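Local coordinates for protein glycerol dehydratase (PDB 1R9D) that probably catalyses the B12-independent dehydration of glycerol as a lyase of the glycyl-radical, pyruvate formate-lyase-like family, at residues F450-I461 against F648-P656; A554-K565 against A599-V609. All coordinates share one frame; numbering follows the deposited sequence.

Contact 1: residues F450-I461 against F648-P656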
loop_
_atom_site.group_PDB
_atom_site.type_symbol
_atom_site.label_atom_id
_atom_site.label_comp_id
_atom_site.label_asym_id
_atom_site.label_seq_id
_atom_site.Cartn_x
_atom_site.Cartn_y
_atom_site.Cartn_z
ATOM N N PHE A 450 -19.601 -2.320 -18.703
ATOM C CA PHE A 450 -20.529 -2.442 -19.831
ATOM C C PHE A 450 -20.355 -1.124 -20.577
ATOM O O PHE A 450 -20.329 -0.052 -19.964
ATOM C CB PHE A 450 -21.986 -2.601 -19.375
ATOM C CG PHE A 450 -22.318 -3.973 -18.858
ATOM C CD1 PHE A 450 -22.579 -4.171 -17.509
ATOM C CD2 PHE A 450 -22.378 -5.062 -19.722
ATOM C CE1 PHE A 450 -22.900 -5.440 -17.024
ATOM C CE2 PHE A 450 -22.697 -6.332 -19.251
ATOM C CZ PHE A 450 -22.959 -6.521 -17.897
ATOM N N PHE A 451 -20.234 -1.212 -21.897
ATOM C CA PHE A 451 -20.006 -0.046 -22.751
ATOM C C PHE A 451 -21.111 0.043 -23.805
ATOM O O PHE A 451 -21.368 -0.922 -24.515
ATOM C CB PHE A 451 -18.641 -0.208 -23.426
ATOM C CG PHE A 451 -18.181 0.996 -24.190
ATOM C CD1 PHE A 451 -17.342 1.934 -23.595
ATOM C CD2 PHE A 451 -18.550 1.170 -25.521
ATOM C CE1 PHE A 451 -16.869 3.028 -24.316
ATOM C CE2 PHE A 451 -18.084 2.263 -26.255
ATOM C CZ PHE A 451 -17.242 3.193 -25.653
ATOM N N ASN A 452 -21.758 1.202 -23.895
ATOM C CA ASN A 452 -22.857 1.406 -24.842
ATOM C C ASN A 452 -22.360 1.810 -26.230
ATOM O O ASN A 452 -22.054 2.975 -26.475
ATOM C CB ASN A 452 -23.808 2.486 -24.309
ATOM C CG ASN A 452 -25.099 2.570 -25.102
ATOM O OD1 ASN A 452 -25.128 2.274 -26.299
ATOM N ND2 ASN A 452 -26.176 2.988 -24.439
ATOM N N LEU A 453 -22.289 0.841 -27.137
ATOM C CA LEU A 453 -21.829 1.098 -28.498
ATOM C C LEU A 453 -22.755 2.047 -29.258
ATOM O O LEU A 453 -22.296 2.850 -30.074
ATOM C CB LEU A 453 -21.714 -0.216 -29.266
ATOM C CG LEU A 453 -20.747 -1.270 -28.725
ATOM C CD1 LEU A 453 -20.977 -2.574 -29.482
ATOM C CD2 LEU A 453 -19.303 -0.791 -28.868
ATOM N N ALA A 454 -24.055 1.957 -28.991
ATOM C CA ALA A 454 -25.030 2.813 -29.667
ATOM C C ALA A 454 -24.820 4.296 -29.357
ATOM O O ALA A 454 -25.044 5.157 -30.211
ATOM C CB ALA A 454 -26.449 2.389 -29.288
ATOM N N ARG A 455 -24.393 4.599 -28.135
ATOM C CA ARG A 455 -24.149 5.983 -27.746
ATOM C C ARG A 455 -23.001 6.579 -28.545
ATOM O O ARG A 455 -22.973 7.782 -28.788
ATOM C CB ARG A 455 -23.839 6.062 -26.250
ATOM C CG ARG A 455 -25.062 5.861 -25.372
ATOM C CD ARG A 455 -25.858 7.154 -25.264
ATOM N NE ARG A 455 -25.147 8.123 -24.436
ATOM C CZ ARG A 455 -25.385 9.430 -24.428
ATOM N NH1 ARG A 455 -26.323 9.940 -25.210
ATOM N NH2 ARG A 455 -24.680 10.229 -23.637
ATOM N N ILE A 456 -22.047 5.742 -28.949
ATOM C CA ILE A 456 -20.913 6.228 -29.729
ATOM C C ILE A 456 -21.408 6.678 -31.110
ATOM O O ILE A 456 -20.898 7.646 -31.678
ATOM C CB ILE A 456 -19.820 5.131 -29.875
ATOM C CG1 ILE A 456 -19.285 4.746 -28.490
ATOM C CG2 ILE A 456 -18.673 5.637 -30.747
ATOM C CD1 ILE A 456 -18.672 5.908 -27.703
ATOM N N VAL A 457 -22.408 5.985 -31.649
ATOM C CA VAL A 457 -22.954 6.373 -32.948
ATOM C C VAL A 457 -23.662 7.720 -32.786
ATOM O O VAL A 457 -23.511 8.610 -33.614
ATOM C CB VAL A 457 -23.967 5.335 -33.481
ATOM C CG1 VAL A 457 -24.660 5.879 -34.726
ATOM C CG2 VAL A 457 -23.253 4.029 -33.815
ATOM N N GLU A 458 -24.422 7.862 -31.703
ATOM C CA GLU A 458 -25.146 9.101 -31.425
ATOM C C GLU A 458 -24.174 10.271 -31.274
ATOM O O GLU A 458 -24.411 11.364 -31.793
ATOM C CB GLU A 458 -25.989 8.938 -30.150
ATOM C CG GLU A 458 -26.822 10.155 -29.778
ATOM C CD GLU A 458 -27.736 9.913 -28.579
ATOM O OE1 GLU A 458 -28.531 10.820 -28.251
ATOM O OE2 GLU A 458 -27.662 8.825 -27.963
ATOM N N LEU A 459 -23.073 10.038 -30.565
ATOM C CA LEU A 459 -22.075 11.080 -30.358
ATOM C C LEU A 459 -21.284 11.391 -31.623
ATOM O O LEU A 459 -20.722 12.478 -31.749
ATOM C CB LEU A 459 -21.122 10.686 -29.225
ATOM C CG LEU A 459 -21.746 10.720 -27.827
ATOM C CD1 LEU A 459 -20.757 10.155 -26.818
ATOM C CD2 LEU A 459 -22.131 12.154 -27.461
ATOM N N THR A 460 -21.222 10.441 -32.552
ATOM C CA THR A 460 -20.513 10.676 -33.807
ATOM C C THR A 460 -21.362 11.646 -34.625
ATOM O O THR A 460 -20.860 12.625 -35.179
ATOM C CB THR A 460 -20.324 9.371 -34.610
ATOM O OG1 THR A 460 -19.586 8.427 -33.821
ATOM C CG2 THR A 460 -19.556 9.647 -35.896
ATOM N N ILE A 461 -22.660 11.371 -34.683
ATOM C CA ILE A 461 -23.582 12.220 -35.419
ATOM C C ILE A 461 -23.662 13.614 -34.799
ATOM O O ILE A 461 -23.828 14.603 -35.514
ATOM C CB ILE A 461 -24.988 11.581 -35.473
ATOM C CG1 ILE A 461 -24.954 10.374 -36.416
ATOM C CG2 ILE A 461 -26.024 12.608 -35.928
ATOM C CD1 ILE A 461 -26.268 9.636 -36.534
ATOM N N PHE A 648 -29.614 0.508 -21.020
ATOM C CA PHE A 648 -28.792 1.318 -21.921
ATOM C C PHE A 648 -29.686 1.946 -22.988
ATOM O O PHE A 648 -29.501 3.104 -23.365
ATOM C CB PHE A 648 -27.713 0.458 -22.600
ATOM C CG PHE A 648 -26.367 0.464 -21.891
ATOM C CD1 PHE A 648 -25.312 -0.317 -22.378
ATOM C CD2 PHE A 648 -26.146 1.254 -20.765
ATOM C CE1 PHE A 648 -24.056 -0.305 -21.754
ATOM C CE2 PHE A 648 -24.892 1.272 -20.131
ATOM C CZ PHE A 648 -23.848 0.491 -20.630
ATOM N N GLY A 649 -30.659 1.176 -23.464
ATOM C CA GLY A 649 -31.568 1.678 -24.480
ATOM C C GLY A 649 -32.363 2.888 -24.015
ATOM O O GLY A 649 -32.607 3.818 -24.786
ATOM N N SER A 650 -32.766 2.877 -22.751
ATOM C CA SER A 650 -33.537 3.981 -22.185
ATOM C C SER A 650 -32.720 5.269 -22.113
ATOM O O SER A 650 -33.281 6.365 -22.037
ATOM C CB SER A 650 -34.030 3.618 -20.780
ATOM O OG SER A 650 -32.990 3.752 -19.820
ATOM N N LEU A 651 -31.396 5.137 -22.125
ATOM C CA LEU A 651 -30.501 6.293 -22.055
ATOM C C LEU A 651 -29.974 6.705 -23.428
ATOM O O LEU A 651 -29.171 7.635 -23.532
ATOM C CB LEU A 651 -29.301 5.983 -21.151
ATOM C CG LEU A 651 -29.591 5.595 -19.705
ATOM C CD1 LEU A 651 -28.291 5.177 -19.009
ATOM C CD2 LEU A 651 -30.237 6.768 -18.994
ATOM N N THR A 652 -30.431 6.023 -24.475
ATOM C CA THR A 652 -29.958 6.302 -25.828
ATOM C C THR A 652 -31.031 6.909 -26.735
ATOM O O THR A 652 -32.145 6.409 -26.798
ATOM C CB THR A 652 -29.448 5.008 -26.478
ATOM O OG1 THR A 652 -28.525 4.365 -25.588
ATOM C CG2 THR A 652 -28.756 5.307 -27.792
ATOM N N GLY A 653 -30.680 7.979 -27.441
ATOM C CA GLY A 653 -31.632 8.620 -28.334
ATOM C C GLY A 653 -31.913 7.783 -29.569
ATOM O O GLY A 653 -31.430 6.654 -29.689
ATOM N N ALA A 654 -32.700 8.329 -30.494
ATOM C CA ALA A 654 -33.023 7.621 -31.727
ATOM C C ALA A 654 -31.737 7.350 -32.505
ATOM O O ALA A 654 -30.823 8.176 -32.513
ATOM C CB ALA A 654 -33.982 8.457 -32.576
ATOM N N THR A 655 -31.667 6.193 -33.157
ATOM C CA THR A 655 -30.485 5.836 -33.930
ATOM C C THR A 655 -30.809 5.637 -35.417
ATOM O O THR A 655 -31.962 5.401 -35.785
ATOM C CB THR A 655 -29.816 4.573 -33.333
ATOM O OG1 THR A 655 -30.817 3.598 -33.006
ATOM C CG2 THR A 655 -29.039 4.942 -32.068
ATOM N N PRO A 656 -29.789 5.744 -36.290
ATOM C CA PRO A 656 -29.897 5.595 -37.750
ATOM C C PRO A 656 -30.530 4.314 -38.285
ATOM O O PRO A 656 -30.893 4.251 -39.459
ATOM C CB PRO A 656 -28.451 5.749 -38.224
ATOM C CG PRO A 656 -27.856 6.659 -37.205
ATOM C CD PRO A 656 -28.409 6.098 -35.912
HETATM O O HOH W 1 -30.090 10.582 -31.113
#
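Asn452, Arg455 and Glu458 come nearest to Phe648, Thr652 and Thr655 in the same chain order. The end of strand 449-452 and helix 453-461 thus run alongside the end of helix 644-650 and the loop after it. The strand end also carries Phe450, whose side chain lies about 3 Å from the bound glycerol. Asn452 CB sits over one face of the Phe648 ring, offset toward the rim, in a CH-pi contact 3.9 Å from the centroid. The amide and ring planes are 23° apart. Asn452 CG is anti to the backbone N (chi1 -169°), which carries ND2 to Thr652 OG1 at 3.0 Å. Its OD1 caps the helix by accepting from Arg455 N. Thr652 OG1 donates to Phe648 O. The extended Glu458 chain reaches from the helix to the loop, past Thr652, and Gly653 N meets its OE2 at 3.2 Å from above the carboxylate plane. Arg455 NH1 bridges weakly to the same OE2, but the guanidinium also binds Asp466, Asp150 O and Cys149 O. Ile461 CD1 meets Pro656 CG tip to tip, tightly at 3.4 Å. Asn452 thus fixes helix start and loop together. The arginine probably stabilises the Glu458 carboxylate as an anion.

Contact 2: residues A554-K565 against A599-V609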
loop_
_atom_site.group_PDB
_atom_site.type_symbol
_atom_site.label_atom_id
_atom_site.label_comp_id
_atom_site.label_asym_id
_atom_site.label_seq_id
_atom_site.Cartn_x
_atom_site.Cartn_y
_atom_site.Cartn_z
ATOM N N ALA A 554 -25.897 -5.251 -33.014
ATOM C CA ALA A 554 -26.810 -5.201 -34.154
ATOM C C ALA A 554 -27.217 -3.763 -34.451
ATOM O O ALA A 554 -27.375 -3.382 -35.614
ATOM C CB ALA A 554 -28.045 -6.049 -33.889
ATOM N N ASN A 555 -27.377 -2.958 -33.403
ATOM C CA ASN A 555 -27.766 -1.565 -33.592
ATOM C C ASN A 555 -26.683 -0.793 -34.349
ATOM O O ASN A 555 -26.987 0.057 -35.190
ATOM C CB ASN A 555 -28.046 -0.893 -32.241
ATOM C CG ASN A 555 -29.124 -1.612 -31.444
ATOM O OD1 ASN A 555 -28.829 -2.479 -30.623
ATOM N ND2 ASN A 555 -30.383 -1.270 -31.704
ATOM N N ILE A 556 -25.420 -1.095 -34.061
ATOM C CA ILE A 556 -24.316 -0.421 -34.738
ATOM C C ILE A 556 -24.205 -0.836 -36.200
ATOM O O ILE A 556 -24.008 0.006 -37.074
ATOM C CB ILE A 556 -22.965 -0.681 -34.006
ATOM C CG1 ILE A 556 -22.803 0.319 -32.857
ATOM C CG2 ILE A 556 -21.789 -0.513 -34.968
ATOM C CD1 ILE A 556 -23.993 0.408 -31.943
ATOM N N GLY A 557 -24.330 -2.131 -36.472
ATOM C CA GLY A 557 -24.248 -2.596 -37.846
ATOM C C GLY A 557 -25.370 -2.010 -38.687
ATOM O O GLY A 557 -25.136 -1.490 -39.782
ATOM N N ASP A 558 -26.593 -2.090 -38.170
ATOM C CA ASP A 558 -27.757 -1.565 -38.877
ATOM C C ASP A 558 -27.675 -0.042 -39.030
ATOM O O ASP A 558 -28.069 0.504 -40.061
ATOM C CB ASP A 558 -29.049 -1.966 -38.146
ATOM C CG ASP A 558 -29.258 -3.482 -38.103
ATOM O OD1 ASP A 558 -28.714 -4.189 -38.980
ATOM O OD2 ASP A 558 -29.976 -3.974 -37.202
ATOM N N SER A 559 -27.159 0.644 -38.012
ATOM C CA SER A 559 -27.030 2.097 -38.086
ATOM C C SER A 559 -25.946 2.505 -39.082
ATOM O O SER A 559 -26.130 3.433 -39.866
ATOM C CB SER A 559 -26.690 2.693 -36.715
ATOM O OG SER A 559 -27.748 2.512 -35.788
ATOM N N LEU A 560 -24.810 1.817 -39.050
ATOM C CA LEU A 560 -23.720 2.149 -39.963
ATOM C C LEU A 560 -24.091 1.922 -41.427
ATOM O O LEU A 560 -23.787 2.756 -42.278
ATOM C CB LEU A 560 -22.458 1.349 -39.614
ATOM C CG LEU A 560 -21.764 1.747 -38.305
ATOM C CD1 LEU A 560 -20.539 0.861 -38.071
ATOM C CD2 LEU A 560 -21.356 3.203 -38.368
ATOM N N VAL A 561 -24.752 0.808 -41.729
ATOM C CA VAL A 561 -25.120 0.550 -43.116
ATOM C C VAL A 561 -26.188 1.528 -43.596
ATOM O O VAL A 561 -26.238 1.871 -44.783
ATOM C CB VAL A 561 -25.607 -0.912 -43.338
ATOM C CG1 VAL A 561 -27.043 -1.086 -42.859
ATOM C CG2 VAL A 561 -25.478 -1.272 -44.826
ATOM N N ALA A 562 -27.034 1.990 -42.680
ATOM C CA ALA A 562 -28.078 2.942 -43.045
ATOM C C ALA A 562 -27.438 4.281 -43.403
ATOM O O ALA A 562 -27.808 4.913 -44.393
ATOM C CB ALA A 562 -29.065 3.115 -41.898
ATOM N N VAL A 563 -26.472 4.710 -42.596
ATOM C CA VAL A 563 -25.780 5.970 -42.843
ATOM C C VAL A 563 -25.039 5.907 -44.179
ATOM O O VAL A 563 -25.145 6.817 -45.005
ATOM C CB VAL A 563 -24.770 6.284 -41.702
ATOM C CG1 VAL A 563 -23.859 7.433 -42.098
ATOM C CG2 VAL A 563 -25.524 6.638 -40.435
ATOM N N LYS A 564 -24.306 4.820 -44.394
ATOM C CA LYS A 564 -23.543 4.637 -45.622
ATOM C C LYS A 564 -24.400 4.597 -46.886
ATOM O O LYS A 564 -24.062 5.231 -47.886
ATOM C CB LYS A 564 -22.718 3.349 -45.545
ATOM C CG LYS A 564 -21.940 3.048 -46.820
ATOM C CD LYS A 564 -21.221 1.710 -46.740
ATOM C CE LYS A 564 -20.591 1.343 -48.075
ATOM N NZ LYS A 564 -21.624 1.093 -49.131
ATOM N N LYS A 565 -25.502 3.853 -46.838
ATOM C CA LYS A 565 -26.393 3.707 -47.990
ATOM C C LYS A 565 -27.351 4.862 -48.245
ATOM O O LYS A 565 -27.374 5.435 -49.336
ATOM C CB LYS A 565 -27.226 2.431 -47.860
ATOM C CG LYS A 565 -26.445 1.139 -47.986
ATOM C CD LYS A 565 -27.383 -0.061 -47.889
ATOM C CE LYS A 565 -28.425 -0.065 -49.007
ATOM N NZ LYS A 565 -27.840 -0.420 -50.335
ATOM N N ALA A 599 -33.614 -0.196 -44.714
ATOM C CA ALA A 599 -32.232 -0.432 -45.128
ATOM C C ALA A 599 -31.913 -1.871 -44.701
ATOM O O ALA A 599 -32.590 -2.418 -43.828
ATOM C CB ALA A 599 -31.298 0.554 -44.433
ATOM N N PRO A 600 -30.886 -2.501 -45.302
ATOM C CA PRO A 600 -30.518 -3.885 -44.954
ATOM C C PRO A 600 -30.258 -4.078 -43.454
ATOM O O PRO A 600 -29.578 -3.266 -42.837
ATOM C CB PRO A 600 -29.253 -4.132 -45.781
ATOM C CG PRO A 600 -29.402 -3.194 -46.941
ATOM C CD PRO A 600 -29.950 -1.946 -46.294
ATOM N N LYS A 601 -30.782 -5.164 -42.887
ATOM C CA LYS A 601 -30.616 -5.446 -41.460
ATOM C C LYS A 601 -29.776 -6.688 -41.152
ATOM O O LYS A 601 -29.842 -7.699 -41.852
ATOM C CB LYS A 601 -31.993 -5.591 -40.795
ATOM C CG LYS A 601 -32.836 -4.317 -40.798
ATOM C CD LYS A 601 -32.286 -3.274 -39.833
ATOM C CE LYS A 601 -33.078 -1.964 -39.881
ATOM N NZ LYS A 601 -32.792 -1.168 -41.117
ATOM N N PHE A 602 -28.991 -6.591 -40.084
ATOM C CA PHE A 602 -28.132 -7.672 -39.615
ATOM C C PHE A 602 -28.972 -8.898 -39.246
ATOM O O PHE A 602 -30.035 -8.772 -38.637
ATOM C CB PHE A 602 -27.358 -7.170 -38.389
ATOM C CG PHE A 602 -26.469 -8.196 -37.747
ATOM C CD1 PHE A 602 -25.349 -8.687 -38.413
ATOM C CD2 PHE A 602 -26.720 -8.627 -36.442
ATOM C CE1 PHE A 602 -24.487 -9.588 -37.793
ATOM C CE2 PHE A 602 -25.860 -9.532 -35.808
ATOM C CZ PHE A 602 -24.741 -10.012 -36.488
ATOM N N GLY A 603 -28.499 -10.086 -39.617
ATOM C CA GLY A 603 -29.229 -11.298 -39.283
ATOM C C GLY A 603 -29.978 -11.955 -40.427
ATOM O O GLY A 603 -30.774 -12.868 -40.199
ATOM N N ASN A 604 -29.725 -11.500 -41.651
ATOM C CA ASN A 604 -30.382 -12.048 -42.840
ATOM C C ASN A 604 -29.374 -12.558 -43.867
ATOM O O ASN A 604 -29.716 -12.788 -45.034
ATOM C CB ASN A 604 -31.267 -10.978 -43.478
ATOM C CG ASN A 604 -32.440 -10.608 -42.600
ATOM O OD1 ASN A 604 -33.396 -11.374 -42.471
ATOM N ND2 ASN A 604 -32.367 -9.440 -41.972
ATOM N N ASP A 605 -28.135 -12.731 -43.422
ATOM C CA ASP A 605 -27.046 -13.213 -44.268
ATOM C C ASP A 605 -26.751 -12.271 -45.437
ATOM O O ASP A 605 -26.396 -12.716 -46.530
ATOM C CB ASP A 605 -27.366 -14.622 -44.791
ATOM C CG ASP A 605 -26.115 -15.412 -45.164
ATOM O OD1 ASP A 605 -24.990 -14.895 -44.979
ATOM O OD2 ASP A 605 -26.259 -16.565 -45.637
ATOM N N ILE A 606 -26.901 -10.970 -45.200
ATOM C CA ILE A 606 -26.626 -9.946 -46.213
ATOM C C ILE A 606 -25.250 -9.372 -45.883
ATOM O O ILE A 606 -25.100 -8.664 -44.886
ATOM C CB ILE A 606 -27.651 -8.785 -46.152
ATOM C CG1 ILE A 606 -29.065 -9.304 -46.416
ATOM C CG2 ILE A 606 -27.284 -7.710 -47.171
ATOM C CD1 ILE A 606 -30.132 -8.225 -46.285
ATOM N N ASP A 607 -24.251 -9.662 -46.714
ATOM C CA ASP A 607 -22.892 -9.186 -46.446
ATOM C C ASP A 607 -22.713 -7.687 -46.247
ATOM O O ASP A 607 -21.925 -7.263 -45.397
ATOM C CB ASP A 607 -21.929 -9.643 -47.546
ATOM C CG ASP A 607 -21.628 -11.127 -47.485
ATOM O OD1 ASP A 607 -21.712 -11.717 -46.385
ATOM O OD2 ASP A 607 -21.287 -11.703 -48.540
ATOM N N GLU A 608 -23.426 -6.884 -47.029
ATOM C CA GLU A 608 -23.298 -5.435 -46.931
ATOM C C GLU A 608 -23.455 -4.916 -45.504
ATOM O O GLU A 608 -22.663 -4.091 -45.046
ATOM C CB GLU A 608 -24.309 -4.746 -47.850
ATOM C CG GLU A 608 -24.253 -3.228 -47.788
ATOM C CD GLU A 608 -25.082 -2.571 -48.873
ATOM O OE1 GLU A 608 -26.276 -2.916 -49.002
ATOM O OE2 GLU A 608 -24.538 -1.705 -49.594
ATOM N N VAL A 609 -24.475 -5.392 -44.799
ATOM C CA VAL A 609 -24.681 -4.939 -43.433
ATOM C C VAL A 609 -23.908 -5.800 -42.432
ATOM O O VAL A 609 -23.341 -5.278 -41.475
ATOM C CB VAL A 609 -26.190 -4.895 -43.065
ATOM C CG1 VAL A 609 -26.841 -6.253 -43.302
ATOM C CG2 VAL A 609 -26.356 -4.450 -41.613
HETATM O O HOH W 2 -30.107 -0.828 -41.570
HETATM O O HOH W 3 -30.457 -6.607 -36.560
#
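The main polar link is between Asp558 of helix 553-569 and the loop backbone. Phe602 N donates to the syn lone pair of Asp558 OD1 at 2.7 Å, nearly straight at 167°. Water 3 joins Asp558 OD2 to Phe602 O, so both carboxylate oxygens hold the same residue. Water 2 joins Asp558 O, Pro600 O and Lys601 NZ. The Lys601 and Asp558 side chains cross at about a right angle, with Lys601 CD 3.5 Å from Asp558 CG. The bends of this lysine carry NZ back to Ala599 O, and NZ also binds Leu596 O. Charge pairing lies nearer the C-terminal end of 554-565. Lys565 NZ and Glu608 OE1, 3.2 Å apart, form a salt bridge whose hydrogen bond is weak. Bends at chi3 and chi4 fold the lysine tail against the carboxylate and Pro600 CD. Apolar packing makes up the rest. Val561 CG1 meets Val609 CG2 at 3.7 Å. Val561 CG2 lies against Glu608 CG. Ala554 CB touches Phe602 CD2, and Ala562 CB faces Ala599 CB at 4.2 Å. This is a helix-to-loop junction in the largely helical pyruvate formate-lyase-like fold: helix 553-569 is docked on the loop that leads into helix 607-624 and on that helix's first turn.

Following the chain from the N terminus, the first segment met is strand 449-452 with helix 453-461. Helix 484-516 follows, then strand 543-551, which pairs in parallel with strand 449-452 and leads into helix 553-569. Contact 2 closes a short loop: 33 mostly helical residues separate 554-565 from 599-609. Helix 607-624 then carries the chain on to 648-656, where contact 1 closes a loop of 186 residues. The smaller loop lies wholly within the larger. Their centres are 16 Å apart, and they meet directly through helix 553-569. Ile556 CD1 packs on Ala454 N at 3.3 Å, and Pro656 lies against Ser559 and Ala562. Helix 553-569 thus joins both contacts.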